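Local structure of 3-isopropylmalate dehydratase small subunit (Campylobacter jejuni, 3Q3W) at residues R50-D53 / S57-N60; I148-K153 / C173-L178; K68-S73 / Q142-E147. The protein catalyses, as the small subunit of isopropylmalate isomerase, the interconversion of 2-isopropylmalate and 3-isopropylmalate through 2-isopropylmaleate. One frame throughout, in Å; residues are numbered along the deposited sequence.

Contact 1: R50-D53 / S57-N60; sequences RYLD and SVLN
Tyr51 and Leu59 pair through their backbones at a single beta bridge in the stretch that follows helix 47-50, a surface loop of the aconitase C-terminal (swivelling) domain. Two backbone bonds flank the pair: Asn60 N donates to Arg50 O, and Leu52 N to Val58 O over 2.8 Å at 163°. The tyrosine ring turns one face to Arg50, whose CG sits 3.8 Å above its plane, and presents an edge to Val58 O. Its CE1 also meets CD2 of Leu59 at 3.9 Å, the two side chains meeting at a slant. The phenol OH is held by Lys43 O and lies over one face of the Arg50 guanidinium, which itself donates to Gly42 O and Leu45 O. Leu52 runs nearly at right angles to both Val58 and Asn60, with CD1 against CG1 of Val58 and CD2 3.6 Å from CB of Asn60. One water joins Tyr51 O to Asn60 ND2, while Asn60 OD1 accepts from Asp62 N. Asp53, its CG placed between backbone N and carbonyl carbon (chi1 71°), swings its carboxylate onto the 57-58 backbone. Its OD1 accepts twice, from Ser57 N on the syn lone pair at 3.0 Å and from Val58 N, 2.9 Å away and above the carboxylate plane.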
# COMPACT_ATOMS: atom_id res chain seq x y z
N ARG A 50 -3.04 -14.66 -1.49
CA ARG A 50 -4.47 -14.33 -1.34
C ARG A 50 -5.41 -15.44 -1.70
O ARG A 50 -6.44 -15.57 -1.10
CB ARG A 50 -4.78 -13.05 -2.11
CG ARG A 50 -6.24 -12.61 -2.34
CD ARG A 50 -6.17 -11.38 -3.22
NE ARG A 50 -7.47 -10.80 -3.50
CZ ARG A 50 -7.69 -9.76 -4.30
NH1 ARG A 50 -6.66 -9.17 -4.92
NH2 ARG A 50 -8.93 -9.30 -4.47
N TYR A 51 -5.00 -16.31 -2.60
CA TYR A 51 -5.85 -17.37 -3.13
C TYR A 51 -5.20 -18.72 -2.86
O TYR A 51 -3.99 -18.87 -2.96
CB TYR A 51 -5.99 -17.19 -4.67
CG TYR A 51 -6.61 -15.89 -5.09
CD1 TYR A 51 -7.93 -15.60 -4.77
CD2 TYR A 51 -5.91 -14.95 -5.84
CE1 TYR A 51 -8.50 -14.42 -5.13
CE2 TYR A 51 -6.48 -13.76 -6.19
CZ TYR A 51 -7.78 -13.51 -5.83
OH TYR A 51 -8.40 -12.32 -6.21
N LEU A 52 -6.02 -19.70 -2.52
CA LEU A 52 -5.59 -21.08 -2.35
C LEU A 52 -5.66 -21.87 -3.67
O LEU A 52 -4.98 -22.90 -3.82
CB LEU A 52 -6.45 -21.78 -1.31
CG LEU A 52 -6.52 -21.19 0.10
CD1 LEU A 52 -7.54 -21.99 0.96
CD2 LEU A 52 -5.14 -21.23 0.67
N ASP A 53 -6.51 -21.44 -4.60
CA ASP A 53 -6.68 -22.15 -5.89
C ASP A 53 -5.90 -21.44 -7.00
O ASP A 53 -5.17 -20.51 -6.73
CB ASP A 53 -8.18 -22.30 -6.24
CG ASP A 53 -8.83 -20.96 -6.63
OD1 ASP A 53 -8.61 -19.99 -5.89
OD2 ASP A 53 -9.55 -20.90 -7.67
N SER A 57 -10.49 -17.91 -7.08
CA SER A 57 -11.88 -18.09 -6.57
C SER A 57 -12.02 -18.59 -5.11
O SER A 57 -13.15 -18.64 -4.60
CB SER A 57 -12.64 -19.08 -7.43
OG SER A 57 -11.89 -20.28 -7.49
N VAL A 58 -10.91 -19.00 -4.49
CA VAL A 58 -10.91 -19.57 -3.11
C VAL A 58 -9.92 -18.78 -2.28
O VAL A 58 -8.70 -18.79 -2.55
CB VAL A 58 -10.54 -21.10 -3.11
CG1 VAL A 58 -10.48 -21.69 -1.65
CG2 VAL A 58 -11.49 -21.94 -4.02
N LEU A 59 -10.43 -18.08 -1.25
CA LEU A 59 -9.60 -17.19 -0.51
C LEU A 59 -8.76 -17.90 0.55
O LEU A 59 -9.25 -18.78 1.31
CB LEU A 59 -10.46 -16.13 0.18
CG LEU A 59 -11.34 -15.20 -0.66
CD1 LEU A 59 -12.06 -14.13 0.27
CD2 LEU A 59 -10.52 -14.53 -1.75
N ASN A 60 -7.50 -17.53 0.62
CA ASN A 60 -6.68 -17.87 1.80
C ASN A 60 -7.11 -16.99 2.99
O ASN A 60 -6.65 -15.85 3.10
CB ASN A 60 -5.18 -17.70 1.49
CG ASN A 60 -4.24 -18.18 2.64
OD1 ASN A 60 -4.66 -18.41 3.80
ND2 ASN A 60 -2.97 -18.38 2.30
O HOH W 1 -2.37 -18.80 -0.67

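Contact 2: I148-K153 / C173-L178; sequences ISLLEK and CLLEGL
The chain leaves strand 145-149 at Leu150 in a helical bend and there meets the last turn of helix 168-176, the alpha carbons of Leu150 and Leu175 being 7.3 Å apart. Ser149 OG accepts from Glu152 N in an ST motif that braces the bend. Across the contact, the helix ends in a Schellman motif: Leu178 N bonds to Cys173 O at 2.8 Å, Gly177 N more weakly to Leu174 O, and Gly177 takes positive phi as the C-prime residue. Leu150 and Leu175 share most of the contact. With CG opposite the backbone N (chi1 176°), Leu150 directs CD2 at CB of Leu174, 3.5 Å away and nearly at right angles to that side chain, while its CG rests against CD2 of Leu175 at 3.6 Å. The same Leu175 methyl also takes CD2 of Leu151 at 3.8 Å, so a single branch touches two consecutive leucines. Phe7 packs on Leu150 and Met4 on Leu174, extending the apolar layer. The two segments meet only through apolar leucine carbons, largely buried, with Leu151 at the exposed margin; the polar ties come from elsewhere on the helix, where Arg171 donates to the carbonyls of Leu150 and Leu151.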
# COMPACT_ATOMS: atom_id res chain seq x y z
N ILE A 148 -4.37 10.01 7.38
CA ILE A 148 -3.09 10.51 6.87
C ILE A 148 -3.32 11.86 6.24
O ILE A 148 -4.20 11.98 5.41
CB ILE A 148 -2.49 9.61 5.81
CG1 ILE A 148 -2.25 8.20 6.35
CG2 ILE A 148 -1.18 10.25 5.26
CD1 ILE A 148 -2.18 7.08 5.28
N SER A 149 -2.54 12.86 6.66
CA SER A 149 -2.54 14.16 6.03
C SER A 149 -1.21 14.36 5.30
O SER A 149 -0.14 14.37 5.91
CB SER A 149 -2.72 15.27 7.08
OG SER A 149 -2.64 16.56 6.49
N LEU A 150 -1.25 14.55 3.99
CA LEU A 150 -0.01 14.80 3.24
C LEU A 150 0.36 16.27 3.33
O LEU A 150 1.50 16.64 3.05
CB LEU A 150 -0.14 14.38 1.78
CG LEU A 150 1.03 14.66 0.85
CD1 LEU A 150 2.30 14.02 1.32
CD2 LEU A 150 0.67 14.18 -0.49
N LEU A 151 -0.59 17.12 3.72
CA LEU A 151 -0.29 18.52 4.03
C LEU A 151 0.58 18.63 5.25
O LEU A 151 1.56 19.34 5.23
CB LEU A 151 -1.55 19.31 4.31
CG LEU A 151 -2.39 19.63 3.09
CD1 LEU A 151 -3.65 20.39 3.53
CD2 LEU A 151 -1.59 20.46 2.10
N GLU A 152 0.23 17.94 6.32
CA GLU A 152 0.98 18.05 7.55
C GLU A 152 2.09 17.05 7.62
O GLU A 152 2.93 17.14 8.51
CB GLU A 152 0.07 17.86 8.75
CG GLU A 152 -0.84 19.01 8.99
CD GLU A 152 -1.86 18.68 10.04
OE1 GLU A 152 -1.55 17.83 10.92
OE2 GLU A 152 -2.97 19.24 9.97
N LYS A 153 2.12 16.13 6.66
CA LYS A 153 3.02 14.99 6.65
C LYS A 153 2.97 14.26 7.99
O LYS A 153 4.00 14.04 8.66
CB LYS A 153 4.44 15.38 6.24
CG LYS A 153 4.55 15.92 4.81
CD LYS A 153 6.02 16.16 4.35
CE LYS A 153 6.55 17.50 4.75
NZ LYS A 153 7.86 17.79 4.06
N CYS A 173 3.07 17.07 -6.51
CA CYS A 173 2.36 16.25 -7.50
C CYS A 173 1.16 15.53 -6.86
O CYS A 173 0.07 15.64 -7.39
CB CYS A 173 3.30 15.27 -8.21
SG CYS A 173 4.53 16.07 -9.30
N LEU A 174 1.34 14.85 -5.72
CA LEU A 174 0.24 14.14 -5.07
C LEU A 174 -0.82 15.13 -4.58
O LEU A 174 -2.00 14.91 -4.77
CB LEU A 174 0.74 13.31 -3.89
CG LEU A 174 1.63 12.10 -4.22
CD1 LEU A 174 2.38 11.60 -2.99
CD2 LEU A 174 0.80 11.02 -4.78
N LEU A 175 -0.40 16.23 -3.94
CA LEU A 175 -1.37 17.22 -3.48
C LEU A 175 -2.23 17.84 -4.60
O LEU A 175 -3.42 18.08 -4.44
CB LEU A 175 -0.68 18.36 -2.67
CG LEU A 175 0.02 18.01 -1.35
CD1 LEU A 175 0.79 19.25 -0.86
CD2 LEU A 175 -0.95 17.50 -0.24
N GLU A 176 -1.63 18.10 -5.75
CA GLU A 176 -2.37 18.69 -6.86
C GLU A 176 -2.81 17.66 -7.91
O GLU A 176 -3.46 18.01 -8.88
CB GLU A 176 -1.52 19.79 -7.52
CG GLU A 176 -1.14 20.91 -6.58
CD GLU A 176 -2.32 21.78 -6.24
OE1 GLU A 176 -3.06 22.12 -7.18
OE2 GLU A 176 -2.53 22.14 -5.04
N GLY A 177 -2.46 16.39 -7.71
CA GLY A 177 -2.78 15.34 -8.68
C GLY A 177 -2.17 15.65 -10.04
O GLY A 177 -2.87 15.64 -11.06
N LEU A 178 -0.87 15.94 -10.03
CA LEU A 178 -0.13 16.28 -11.24
C LEU A 178 0.68 15.08 -11.73
O LEU A 178 1.47 14.49 -10.98
CB LEU A 178 0.82 17.44 -10.98
CG LEU A 178 0.18 18.74 -10.50
CD1 LEU A 178 1.27 19.70 -10.02
CD2 LEU A 178 -0.69 19.38 -11.57

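Contact 3: K68-S73 / Q142-E147; sequences KEYQNS and QDKNIE
Lys144 lays its side chain beside Glu69 and Tyr70, just ahead of strand 145-149. The bond to CB points toward the 68-73 loop, and the chain then places CG opposite its own carbonyl carbon (chi1 -58°) and 3.5 Å from Glu69 O. A bend at chi2 (-55°) turns it across the tyrosine, and from there it runs extended. CD lies 3.8 Å from CE1 of Tyr70; CE is 3.6 Å from the same ring carbon and also approaches CB of Glu69 at 4.0 Å. Lys144 and Tyr70 cross nearly perpendicularly, CE approaching the ring obliquely. At the tip NZ gives Tyr70 OH a weak bond of 3.4 Å, whereas its stronger partners are the carbonyls of Leu138 and Ser141, so the ammonium is bound mainly to the end of helix 128-140 and the turn after it. Asp143 OD1 accepts from Asn145 N at 2.8 Å in an Asx turn, and a type II turn spans Tyr70 to Ser73. Tyr70 packs on Pro16 of strand 9-17, and Lys144 bonds by its backbone to Ala14 of that strand, so the lysine joins the exit of helix 128-140, the start of strand 145-149 and the loop leading into strand 73-78.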
# COMPACT_ATOMS: atom_id res chain seq x y z
N LYS A 68 -13.01 -10.20 7.19
CA LYS A 68 -14.03 -9.16 7.28
C LYS A 68 -13.51 -7.91 7.95
O LYS A 68 -13.89 -6.81 7.52
CB LYS A 68 -15.31 -9.63 7.98
CG LYS A 68 -16.15 -10.55 7.09
CD LYS A 68 -17.62 -10.41 7.29
CE LYS A 68 -18.42 -11.65 6.77
NZ LYS A 68 -19.08 -11.20 5.54
N GLU A 69 -12.64 -8.03 8.97
CA GLU A 69 -12.20 -6.83 9.72
C GLU A 69 -11.40 -5.91 8.81
O GLU A 69 -11.34 -4.69 9.03
CB GLU A 69 -11.37 -7.24 10.93
CG GLU A 69 -12.19 -7.89 12.02
CD GLU A 69 -12.55 -9.36 11.77
OE1 GLU A 69 -12.00 -10.04 10.83
OE2 GLU A 69 -13.39 -9.82 12.53
N TYR A 70 -10.85 -6.48 7.74
CA TYR A 70 -10.07 -5.71 6.75
C TYR A 70 -10.73 -5.47 5.38
O TYR A 70 -10.05 -5.07 4.39
CB TYR A 70 -8.68 -6.33 6.61
CG TYR A 70 -7.92 -6.32 7.94
CD1 TYR A 70 -7.51 -5.13 8.50
CD2 TYR A 70 -7.64 -7.50 8.61
CE1 TYR A 70 -6.83 -5.11 9.74
CE2 TYR A 70 -6.97 -7.51 9.85
CZ TYR A 70 -6.56 -6.30 10.41
OH TYR A 70 -5.87 -6.28 11.58
N GLN A 71 -12.05 -5.60 5.33
CA GLN A 71 -12.77 -5.29 4.12
C GLN A 71 -12.56 -3.84 3.81
O GLN A 71 -12.43 -3.00 4.73
CB GLN A 71 -14.25 -5.48 4.29
CG GLN A 71 -14.71 -6.85 3.97
CD GLN A 71 -16.22 -6.94 4.15
OE1 GLN A 71 -16.90 -7.58 3.37
NE2 GLN A 71 -16.75 -6.26 5.17
N ASN A 72 -12.55 -3.53 2.52
CA ASN A 72 -12.35 -2.17 2.05
C ASN A 72 -11.05 -1.50 2.52
O ASN A 72 -11.01 -0.28 2.73
CB ASN A 72 -13.57 -1.30 2.38
CG ASN A 72 -14.59 -1.35 1.30
OD1 ASN A 72 -15.26 -2.37 1.09
ND2 ASN A 72 -14.68 -0.26 0.54
N SER A 73 -9.99 -2.27 2.65
CA SER A 73 -8.69 -1.70 3.06
C SER A 73 -8.21 -0.70 2.03
O SER A 73 -8.31 -0.98 0.82
CB SER A 73 -7.64 -2.81 3.26
OG SER A 73 -7.85 -3.50 4.48
N GLN A 142 -10.62 -2.93 17.21
CA GLN A 142 -11.82 -3.13 16.42
C GLN A 142 -11.90 -2.10 15.30
O GLN A 142 -12.33 -2.41 14.20
CB GLN A 142 -13.05 -2.96 17.28
CG GLN A 142 -14.32 -3.53 16.64
CD GLN A 142 -15.12 -4.38 17.63
OE1 GLN A 142 -14.98 -4.21 18.83
NE2 GLN A 142 -15.93 -5.32 17.13
N ASP A 143 -11.47 -0.88 15.59
CA ASP A 143 -11.51 0.17 14.59
C ASP A 143 -10.18 0.21 13.86
O ASP A 143 -9.12 0.48 14.43
CB ASP A 143 -11.87 1.49 15.22
CG ASP A 143 -11.86 2.62 14.24
OD1 ASP A 143 -11.28 2.53 13.14
OD2 ASP A 143 -12.42 3.65 14.60
N LYS A 144 -10.24 -0.02 12.55
CA LYS A 144 -9.05 -0.22 11.78
C LYS A 144 -8.58 1.04 11.05
O LYS A 144 -7.56 1.02 10.32
CB LYS A 144 -9.30 -1.34 10.75
CG LYS A 144 -9.72 -2.68 11.34
CD LYS A 144 -8.73 -3.18 12.38
CE LYS A 144 -8.89 -4.67 12.63
NZ LYS A 144 -8.18 -5.14 13.85
N ASN A 145 -9.34 2.13 11.21
CA ASN A 145 -9.09 3.35 10.45
C ASN A 145 -7.84 4.03 10.91
O ASN A 145 -7.59 4.14 12.12
CB ASN A 145 -10.27 4.28 10.58
CG ASN A 145 -11.43 3.84 9.75
OD1 ASN A 145 -11.34 3.88 8.53
ND2 ASN A 145 -12.50 3.36 10.40
N ILE A 146 -7.02 4.44 9.93
CA ILE A 146 -5.90 5.32 10.12
C ILE A 146 -6.17 6.58 9.29
O ILE A 146 -6.81 6.52 8.24
CB ILE A 146 -4.57 4.67 9.73
CG1 ILE A 146 -4.24 3.54 10.73
CG2 ILE A 146 -3.46 5.74 9.67
CD1 ILE A 146 -3.02 2.69 10.41
N GLU A 147 -5.76 7.74 9.80
CA GLU A 147 -5.86 8.97 8.99
C GLU A 147 -4.49 9.51 8.62
O GLU A 147 -3.57 9.46 9.40
CB GLU A 147 -6.69 10.05 9.69
CG GLU A 147 -7.10 11.18 8.74
CD GLU A 147 -8.18 12.10 9.27
OE1 GLU A 147 -8.89 11.75 10.22
OE2 GLU A 147 -8.34 13.20 8.70

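Along the chain contact 1 closes first, and contact 3 closes before contact 2 opens. Contacts 2 and 3 both use strand 145-149, a middle strand of the mixed sheet beside 9-17: contact 3 lies at its start and contact 2 where it ends, their centres about 22 Å apart. Contact 1 belongs to the long loop between helix 47-50 and strand 73-78, and the same loop goes on to supply residues 68-73 to contact 3, about 21 Å away between centres. Contacts 1 and 2 lie on opposite sides of the chain's centre, their centres about 35 Å apart. Contact 3 thus joins the loop to the sheet, contact 2 joins the last modelled helix, 168-176, to it, and contact 1 closes a local surface turn.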